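PDB 2E3V: neural cell adhesion molecule 1, 140 kDa isoform from Homo sapiens, which probably mediates adhesion between cells, including those of nerve and muscle, and is represented here by its first fibronectin type III domain. Local coordinates for residues P76-A81 and F101-V106; P11-V16 and A23-D28; I38-A43 and A85-K90. All blocks are in the same frame, centred on the assembly; numbering follows the deposited sequence.

Interaction 1 (P76-A81 and F101-V106)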
loop_
_atom_site.group_PDB
_atom_site.type_symbol
_atom_site.label_atom_id
_atom_site.label_comp_id
_atom_site.label_asym_id
_atom_site.label_seq_id
_atom_site.Cartn_x
_atom_site.Cartn_y
_atom_site.Cartn_z
ATOM N N PRO A 76 -8.078 10.099 -11.179
ATOM C CA PRO A 76 -9.435 9.550 -11.054
ATOM C C PRO A 76 -9.744 8.579 -12.187
ATOM O O PRO A 76 -9.107 8.648 -13.236
ATOM C CB PRO A 76 -10.338 10.792 -11.158
ATOM C CG PRO A 76 -9.427 11.969 -10.910
ATOM C CD PRO A 76 -8.095 11.547 -11.455
ATOM N N GLU A 77 -10.701 7.677 -11.964
ATOM C CA GLU A 77 -11.138 6.713 -12.985
ATOM C C GLU A 77 -9.971 5.931 -13.600
ATOM O O GLU A 77 -9.963 5.650 -14.802
ATOM C CB GLU A 77 -11.954 7.417 -14.083
ATOM C CG GLU A 77 -13.287 7.973 -13.601
ATOM C CD GLU A 77 -14.097 8.642 -14.694
ATOM O OE1 GLU A 77 -13.506 9.260 -15.608
ATOM O OE2 GLU A 77 -15.340 8.565 -14.630
ATOM N N THR A 78 -8.996 5.580 -12.766
ATOM C CA THR A 78 -7.784 4.900 -13.224
ATOM C C THR A 78 -7.548 3.615 -12.442
ATOM O O THR A 78 -7.718 3.580 -11.213
ATOM C CB THR A 78 -6.550 5.835 -13.108
ATOM O OG1 THR A 78 -6.767 7.010 -13.900
ATOM C CG2 THR A 78 -5.261 5.144 -13.577
ATOM N N THR A 79 -7.172 2.556 -13.155
ATOM C CA THR A 79 -6.862 1.284 -12.509
ATOM C C THR A 79 -5.379 1.207 -12.155
ATOM O O THR A 79 -4.522 1.516 -12.982
ATOM C CB THR A 79 -7.314 0.080 -13.361
ATOM O OG1 THR A 79 -8.731 0.157 -13.560
ATOM C CG2 THR A 79 -6.988 -1.243 -12.668
ATOM N N TYR A 80 -5.104 0.829 -10.907
ATOM C CA TYR A 80 -3.752 0.688 -10.377
ATOM C C TYR A 80 -3.502 -0.694 -9.797
ATOM O O TYR A 80 -4.400 -1.306 -9.225
ATOM C CB TYR A 80 -3.510 1.683 -9.236
ATOM C CG TYR A 80 -3.478 3.120 -9.661
ATOM C CD1 TYR A 80 -2.276 3.734 -9.999
ATOM C CD2 TYR A 80 -4.652 3.868 -9.736
ATOM C CE1 TYR A 80 -2.245 5.060 -10.409
ATOM C CE2 TYR A 80 -4.631 5.194 -10.135
ATOM C CZ TYR A 80 -3.422 5.785 -10.469
ATOM O OH TYR A 80 -3.397 7.094 -10.878
ATOM N N ALA A 81 -2.272 -1.168 -9.954
ATOM C CA ALA A 81 -1.802 -2.326 -9.227
ATOM C C ALA A 81 -1.172 -1.741 -7.985
ATOM O O ALA A 81 -0.645 -0.628 -8.022
ATOM C CB ALA A 81 -0.745 -3.077 -10.036
ATOM N N PHE A 101 -7.022 -1.761 -7.739
ATOM C CA PHE A 101 -8.192 -0.963 -7.407
ATOM C C PHE A 101 -8.381 0.034 -8.527
ATOM O O PHE A 101 -7.454 0.300 -9.292
ATOM C CB PHE A 101 -8.005 -0.235 -6.066
ATOM C CG PHE A 101 -6.823 0.701 -6.034
ATOM C CD1 PHE A 101 -6.955 2.026 -6.444
ATOM C CD2 PHE A 101 -5.579 0.259 -5.585
ATOM C CE1 PHE A 101 -5.866 2.889 -6.430
ATOM C CE2 PHE A 101 -4.478 1.120 -5.564
ATOM C CZ PHE A 101 -4.622 2.440 -5.980
ATOM N N LYS A 102 -9.588 0.576 -8.635
ATOM C CA LYS A 102 -9.834 1.615 -9.614
ATOM C C LYS A 102 -10.322 2.832 -8.844
ATOM O O LYS A 102 -11.275 2.747 -8.074
ATOM C CB LYS A 102 -10.844 1.170 -10.672
ATOM C CG LYS A 102 -11.108 2.224 -11.746
ATOM C CD LYS A 102 -12.000 1.698 -12.862
ATOM C CE LYS A 102 -12.265 2.791 -13.884
ATOM N NZ LYS A 102 -12.930 2.270 -15.109
ATOM N N THR A 103 -9.649 3.958 -9.046
ATOM C CA THR A 103 -10.046 5.190 -8.389
ATOM C C THR A 103 -11.394 5.650 -8.941
ATOM O O THR A 103 -11.721 5.410 -10.109
ATOM C CB THR A 103 -9.005 6.297 -8.602
ATOM O OG1 THR A 103 -8.702 6.382 -9.995
ATOM C CG2 THR A 103 -7.716 5.998 -7.814
ATOM N N GLN A 104 -12.173 6.301 -8.085
ATOM C CA GLN A 104 -13.491 6.804 -8.448
ATOM C C GLN A 104 -13.377 8.068 -9.308
ATOM O O GLN A 104 -12.303 8.674 -9.385
ATOM C CB GLN A 104 -14.273 7.125 -7.173
ATOM C CG GLN A 104 -14.480 5.940 -6.230
ATOM C CD GLN A 104 -15.089 6.340 -4.892
ATOM O OE1 GLN A 104 -15.329 7.518 -4.626
ATOM N NE2 GLN A 104 -15.339 5.352 -4.040
ATOM N N PRO A 105 -14.477 8.462 -9.981
ATOM C CA PRO A 105 -14.424 9.773 -10.612
ATOM C C PRO A 105 -14.506 10.853 -9.534
ATOM O O PRO A 105 -14.913 10.566 -8.402
ATOM C CB PRO A 105 -15.680 9.797 -11.491
ATOM C CG PRO A 105 -16.610 8.821 -10.870
ATOM C CD PRO A 105 -15.757 7.768 -10.229
ATOM N N VAL A 106 -14.102 12.072 -9.871
ATOM C CA VAL A 106 -14.213 13.194 -8.940
ATOM C C VAL A 106 -15.684 13.328 -8.542
ATOM O O VAL A 106 -16.560 13.471 -9.401
ATOM C CB VAL A 106 -13.657 14.502 -9.551
ATOM C CG1 VAL A 106 -13.925 15.691 -8.636
ATOM C CG2 VAL A 106 -12.157 14.358 -9.814
#
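Tyr80 overlaps Phe101 mainly through its CB, which sits over one face of the phenylalanine ring. The contact contains the tyrosine corner of the fibronectin type III fold. The Tyr80 hydroxyl reaches back to the backbone N of Lys75 and forms a hydrogen bond there. It thereby clasps the turn that leads into strand 79-88. The overlap with Phe101 is a CH-pi contact, with Tyr80 CB 3.9 Å from the centroid of the Phe101 ring. The two rings are close to parallel, with planes 21° apart. They are slid so far apart that they barely overlap, and their centroids are 5.5 Å from each other. Phe101 CG sits between its own backbone N and carbonyl carbon (chi1 60°), and this carries the ring across beneath Tyr80. Leu74 touches both side chains, and Val16 of strand 12-18 packs on Phe101.

Tyr80 and Phe101 are a hydrogen-bonded antiparallel pair. The bond from Tyr80 N to Phe101 O is 2.9 Å and nearly straight at 174°. Farther along, the sheet ladder gives way to a side chain. Thr78 N donates to Thr103 OG1 at 2.9 Å, and Thr103 N donates to Thr78 O. Thr103 OG1 also bonds Lys75 O, so this hydroxyl joins the segment after strand 91-102 to the backbone of the turn at Lys75 and Thr78. At the exposed end Pro105 packs against Glu77. The Glu77 chain is extended beyond CG and crosses Pro105 at about a right angle. Its OE2 comes to 3.4 Å from Pro105 CB.

Interaction 2 (P11-V16 and A23-D28)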
loop_
_atom_site.group_PDB
_atom_site.type_symbol
_atom_site.label_atom_id
_atom_site.label_comp_id
_atom_site.label_asym_id
_atom_site.label_seq_id
_atom_site.Cartn_x
_atom_site.Cartn_y
_atom_site.Cartn_z
ATOM N N PRO A 11 3.362 -8.475 3.525
ATOM C CA PRO A 11 1.993 -8.183 3.919
ATOM C C PRO A 11 1.005 -8.816 2.942
ATOM O O PRO A 11 1.375 -9.186 1.816
ATOM C CB PRO A 11 1.919 -6.658 3.805
ATOM C CG PRO A 11 3.321 -6.190 3.945
ATOM C CD PRO A 11 4.144 -7.248 3.288
ATOM N N SER A 12 -0.235 -8.940 3.380
ATOM C CA SER A 12 -1.304 -9.415 2.528
ATOM C C SER A 12 -2.309 -8.285 2.432
ATOM O O SER A 12 -2.874 -7.881 3.449
ATOM C CB SER A 12 -1.952 -10.667 3.134
ATOM O OG SER A 12 -3.183 -10.971 2.494
ATOM N N ILE A 13 -2.520 -7.766 1.222
ATOM C CA ILE A 13 -3.504 -6.696 1.015
ATOM C C ILE A 13 -4.889 -7.336 1.061
ATOM O O ILE A 13 -5.156 -8.302 0.340
ATOM C CB ILE A 13 -3.265 -5.917 -0.300
ATOM C CG1 ILE A 13 -1.903 -5.215 -0.234
ATOM C CG2 ILE A 13 -4.400 -4.891 -0.543
ATOM C CD1 ILE A 13 -1.418 -4.625 -1.557
ATOM N N ASP A 14 -5.751 -6.810 1.931
ATOM C CA ASP A 14 -7.054 -7.425 2.189
ATOM C C ASP A 14 -8.253 -6.607 1.769
ATOM O O ASP A 14 -9.349 -7.143 1.571
ATOM C CB ASP A 14 -7.155 -7.741 3.679
ATOM C CG ASP A 14 -6.125 -8.753 4.109
ATOM O OD1 ASP A 14 -5.874 -9.702 3.334
ATOM O OD2 ASP A 14 -5.554 -8.591 5.202
ATOM N N GLN A 15 -8.049 -5.303 1.680
ATOM C CA GLN A 15 -9.109 -4.392 1.308
ATOM C C GLN A 15 -8.510 -3.068 0.861
ATOM O O GLN A 15 -7.630 -2.513 1.530
ATOM C CB GLN A 15 -10.051 -4.163 2.489
ATOM C CG GLN A 15 -11.208 -3.225 2.183
ATOM C CD GLN A 15 -12.133 -3.022 3.355
ATOM O OE1 GLN A 15 -11.905 -3.536 4.457
ATOM N NE2 GLN A 15 -13.202 -2.265 3.126
ATOM N N VAL A 16 -8.977 -2.575 -0.280
ATOM C CA VAL A 16 -8.604 -1.247 -0.722
ATOM C C VAL A 16 -9.871 -0.426 -0.846
ATOM O O VAL A 16 -10.856 -0.877 -1.440
ATOM C CB VAL A 16 -7.843 -1.253 -2.073
ATOM C CG1 VAL A 16 -7.491 0.166 -2.494
ATOM C CG2 VAL A 16 -6.581 -2.096 -1.967
ATOM N N ALA A 23 -6.164 6.319 -2.258
ATOM C CA ALA A 23 -6.623 4.972 -1.965
ATOM C C ALA A 23 -6.101 4.530 -0.607
ATOM O O ALA A 23 -4.917 4.690 -0.292
ATOM C CB ALA A 23 -6.173 4.003 -3.036
ATOM N N GLN A 24 -6.997 3.985 0.196
ATOM C CA GLN A 24 -6.615 3.459 1.495
ATOM C C GLN A 24 -6.417 1.975 1.315
ATOM O O GLN A 24 -7.338 1.269 0.894
ATOM C CB GLN A 24 -7.682 3.760 2.536
ATOM C CG GLN A 24 -7.761 5.239 2.920
ATOM C CD GLN A 24 -8.748 5.462 4.034
ATOM O OE1 GLN A 24 -9.886 4.984 3.976
ATOM N NE2 GLN A 24 -8.319 6.170 5.075
ATOM N N VAL A 25 -5.206 1.509 1.599
ATOM C CA VAL A 25 -4.855 0.111 1.386
ATOM C C VAL A 25 -4.675 -0.573 2.730
ATOM O O VAL A 25 -3.762 -0.223 3.487
ATOM C CB VAL A 25 -3.545 -0.032 0.570
ATOM C CG1 VAL A 25 -3.175 -1.509 0.410
ATOM C CG2 VAL A 25 -3.687 0.649 -0.806
ATOM N N GLN A 26 -5.557 -1.528 3.022
ATOM C CA GLN A 26 -5.478 -2.300 4.253
ATOM C C GLN A 26 -4.886 -3.663 4.020
ATOM O O GLN A 26 -5.229 -4.360 3.061
ATOM C CB GLN A 26 -6.826 -2.428 4.947
ATOM C CG GLN A 26 -7.140 -1.247 5.855
ATOM C CD GLN A 26 -8.434 -1.440 6.603
ATOM O OE1 GLN A 26 -8.467 -1.390 7.841
ATOM N NE2 GLN A 26 -9.505 -1.713 5.867
ATOM N N PHE A 27 -4.018 -4.051 4.943
ATOM C CA PHE A 27 -3.277 -5.280 4.820
ATOM C C PHE A 27 -3.138 -5.932 6.182
ATOM O O PHE A 27 -3.398 -5.315 7.227
ATOM C CB PHE A 27 -1.871 -4.964 4.275
ATOM C CG PHE A 27 -1.069 -4.056 5.179
ATOM C CD1 PHE A 27 -0.269 -4.584 6.190
ATOM C CD2 PHE A 27 -1.133 -2.675 5.031
ATOM C CE1 PHE A 27 0.457 -3.736 7.034
ATOM C CE2 PHE A 27 -0.411 -1.826 5.873
ATOM C CZ PHE A 27 0.384 -2.359 6.870
ATOM N N ASP A 28 -2.738 -7.192 6.166
ATOM C CA ASP A 28 -2.402 -7.863 7.394
ATOM C C ASP A 28 -0.936 -8.219 7.305
ATOM O O ASP A 28 -0.392 -8.415 6.216
ATOM C CB ASP A 28 -3.289 -9.094 7.648
ATOM C CG ASP A 28 -3.062 -10.219 6.653
ATOM O OD1 ASP A 28 -3.856 -10.326 5.701
ATOM O OD2 ASP A 28 -2.108 -11.009 6.830
#
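Asp14 and Asp28 bring two carboxylates unusually close, with Asp14 OD2 only 2.5 Å from Asp28 OD1. The two groups are nearly coplanar, their planes 10° apart. So short a separation suggests that one acid holds a proton, but the proton itself is not located. A chi1 of 67° swings the Asp28 carboxylate over toward the other strand. Ser12 also belongs to this polar cluster. Its OG donates to Asp14 OD1 at 3.1 Å, from the syn side and somewhat out of the carboxylate plane.

The two strands form the first hairpin of the fibronectin type III sandwich. Strand 12-18 is an outer strand of the three-stranded sheet and 23-28 its middle one. Their pairing is interrupted by a classic beta bulge. Asp14 and Gln15 both face Gln26, and both their amides donate to Gln26 O. The Asp14 N bond to Gln26 O is the shorter, at 2.7 Å, against 3.3 Å for Gln15 N. Gln26 N returns a bond to Gln15 O.

The side chains of Gln15 and Gln26 run alongside one another, pointing the same way, with their amide planes 47° apart. Gln15 NE2 turns to Glu17 and bonds its OE2. The other face is apolar and looks into the sandwich. Ile13 CG2 meets Val25 CG1 at 3.7 Å, and Val16 lies beside Val25. Ile13 reaches on to Val82 and Leu84 of strand 79-88, in the facing sheet. Pro11 packs its CB obliquely against the Phe27 ring, 3.8 Å from Phe27 CD1.

Interaction 3 (I38-A43 and A85-K90)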
loop_
_atom_site.group_PDB
_atom_site.type_symbol
_atom_site.label_atom_id
_atom_site.label_comp_id
_atom_site.label_asym_id
_atom_site.label_seq_id
_atom_site.Cartn_x
_atom_site.Cartn_y
_atom_site.Cartn_z
ATOM N N ILE A 38 8.487 -4.641 13.210
ATOM C CA ILE A 38 8.476 -4.063 11.868
ATOM C C ILE A 38 8.681 -2.565 12.051
ATOM O O ILE A 38 8.047 -1.951 12.907
ATOM C CB ILE A 38 7.160 -4.375 11.136
ATOM C CG1 ILE A 38 7.060 -5.888 10.922
ATOM C CG2 ILE A 38 7.073 -3.620 9.805
ATOM C CD1 ILE A 38 5.797 -6.327 10.287
ATOM N N LEU A 39 9.587 -1.987 11.269
ATOM C CA LEU A 39 9.915 -0.572 11.414
ATOM C C LEU A 39 9.129 0.310 10.457
ATOM O O LEU A 39 8.601 1.345 10.854
ATOM C CB LEU A 39 11.421 -0.346 11.233
ATOM C CG LEU A 39 12.335 -1.132 12.186
ATOM C CD1 LEU A 39 13.786 -0.814 11.867
ATOM C CD2 LEU A 39 12.031 -0.835 13.649
ATOM N N LYS A 40 9.046 -0.116 9.201
ATOM C CA LYS A 40 8.385 0.652 8.164
ATOM C C LYS A 40 7.709 -0.264 7.155
ATOM O O LYS A 40 7.960 -1.468 7.135
ATOM C CB LYS A 40 9.421 1.492 7.399
ATOM C CG LYS A 40 10.335 2.374 8.248
ATOM C CD LYS A 40 9.592 3.544 8.860
ATOM C CE LYS A 40 10.520 4.356 9.751
ATOM N NZ LYS A 40 9.822 5.548 10.302
ATOM N N TYR A 41 6.866 0.330 6.313
ATOM C CA TYR A 41 6.286 -0.360 5.164
ATOM C C TYR A 41 6.606 0.464 3.936
ATOM O O TYR A 41 6.716 1.688 4.014
ATOM C CB TYR A 41 4.764 -0.507 5.276
ATOM C CG TYR A 41 4.336 -1.411 6.394
ATOM C CD1 TYR A 41 4.283 -2.793 6.210
ATOM C CD2 TYR A 41 3.988 -0.893 7.634
ATOM C CE1 TYR A 41 3.896 -3.637 7.243
ATOM C CE2 TYR A 41 3.603 -1.725 8.674
ATOM C CZ TYR A 41 3.560 -3.093 8.466
ATOM O OH TYR A 41 3.179 -3.921 9.481
ATOM N N LYS A 42 6.773 -0.221 2.814
ATOM C CA LYS A 42 6.976 0.441 1.540
ATOM C C LYS A 42 5.880 -0.043 0.608
ATOM O O LYS A 42 5.723 -1.252 0.384
ATOM C CB LYS A 42 8.358 0.141 0.967
ATOM C CG LYS A 42 8.671 0.946 -0.308
ATOM C CD LYS A 42 10.074 0.686 -0.806
ATOM C CE LYS A 42 10.401 1.606 -1.965
ATOM N NZ LYS A 42 11.788 1.428 -2.514
ATOM N N ALA A 43 5.094 0.904 0.116
ATOM C CA ALA A 43 4.051 0.624 -0.852
ATOM C C ALA A 43 4.549 0.983 -2.243
ATOM O O ALA A 43 5.322 1.933 -2.413
ATOM C CB ALA A 43 2.813 1.423 -0.534
ATOM N N ALA A 85 5.610 -3.988 0.965
ATOM C CA ALA A 85 6.662 -4.737 1.630
ATOM C C ALA A 85 6.871 -4.150 3.024
ATOM O O ALA A 85 6.616 -2.964 3.258
ATOM C CB ALA A 85 7.943 -4.695 0.838
ATOM N N ALA A 86 7.331 -4.995 3.938
ATOM C CA ALA A 86 7.636 -4.589 5.302
ATOM C C ALA A 86 9.144 -4.566 5.509
ATOM O O ALA A 86 9.875 -5.362 4.917
ATOM C CB ALA A 86 6.977 -5.544 6.302
ATOM N N LEU A 87 9.595 -3.648 6.356
ATOM C CA LEU A 87 11.000 -3.499 6.694
ATOM C C LEU A 87 11.181 -3.642 8.197
ATOM O O LEU A 87 10.448 -3.036 8.970
ATOM C CB LEU A 87 11.509 -2.108 6.272
ATOM C CG LEU A 87 12.832 -1.587 6.865
ATOM C CD1 LEU A 87 14.033 -2.233 6.204
ATOM C CD2 LEU A 87 12.945 -0.073 6.728
ATOM N N ASN A 88 12.158 -4.445 8.602
ATOM C CA ASN A 88 12.552 -4.504 10.004
ATOM C C ASN A 88 14.050 -4.238 10.110
ATOM O O ASN A 88 14.666 -3.782 9.141
ATOM C CB ASN A 88 12.126 -5.827 10.668
ATOM C CG ASN A 88 12.774 -7.052 10.040
ATOM O OD1 ASN A 88 13.687 -6.947 9.218
ATOM N ND2 ASN A 88 12.297 -8.228 10.431
ATOM N N GLY A 89 14.631 -4.514 11.275
ATOM C CA GLY A 89 16.066 -4.318 11.496
ATOM C C GLY A 89 16.960 -5.138 10.580
ATOM O O GLY A 89 18.089 -4.736 10.286
ATOM N N LYS A 90 16.451 -6.283 10.124
ATOM C CA LYS A 90 17.198 -7.180 9.239
ATOM C C LYS A 90 17.152 -6.735 7.773
ATOM O O LYS A 90 17.986 -7.152 6.964
ATOM C CB LYS A 90 16.700 -8.618 9.389
#
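Leu87 lies beside Lys40, and both side chains point the same way. Its CD2 is 3.9 Å from Lys40 CG, against the aliphatic part of the lysine. The Lys40 chain bends at its second torsion (chi2 -71°). Its NZ ends in a salt bridge to Asp59, away from Leu87. Trp57 of strand 54-59 touches both side chains, and Leu92 adds to the cover of Leu87.

The backbone of Leu87 is held by three hydrogen bonds. Leu39 and Lys40 both face it in a classic beta bulge. Leu87 O accepts from Leu39 N at 2.7 Å and from Lys40 N at 3.2 Å. Leu87 N donates to Lys40 O.

Ala85 carries the regular part of the pairing. It exchanges two backbone bonds with Lys42, each 2.8 Å long: Lys42 N to Ala85 O and Ala85 N to Lys42 O. Its methyl group points to the same face of the sheet as Leu87 and meets Leu92 and Ile95.

Leu39 lies at the exposed end. Its CD1 rests on the backbone of the turn, 3.8 Å from Gly89 N. Asn88 shapes that turn as an Asx turn, its OD1 accepting from Lys90 N.

These are the two central strands of the four-stranded sheet of the fibronectin type III fold. On the face that looks into the sandwich, Ala86 CB lies 3.7 Å from Tyr41 CE1. The bonds across the strands are all backbone to backbone, while the side chains meet through carbon, so the pairing itself needs no charged partner.

In the fold
From the N terminus, interaction 2 comes first. It closes the short loop between strands 12-18 and 23-28 before either of the others opens. Interaction 3 opens next at strand 38-47. Interaction 1 opens at 76-81, before interaction 3 closes at 85-90, and it closes last at 101-106. Interactions 1 and 3 therefore cross. They share strand 79-88 and lie on opposite sides of the chain's centre, their own centres about 26 Å apart. Interaction 2 belongs to the other sheet and touches both. Phe101 packs on Ala23 toward one end, while Phe27 meets Tyr41 toward the other. These side-chain touches, not the strand pairings, bridge the two sheets.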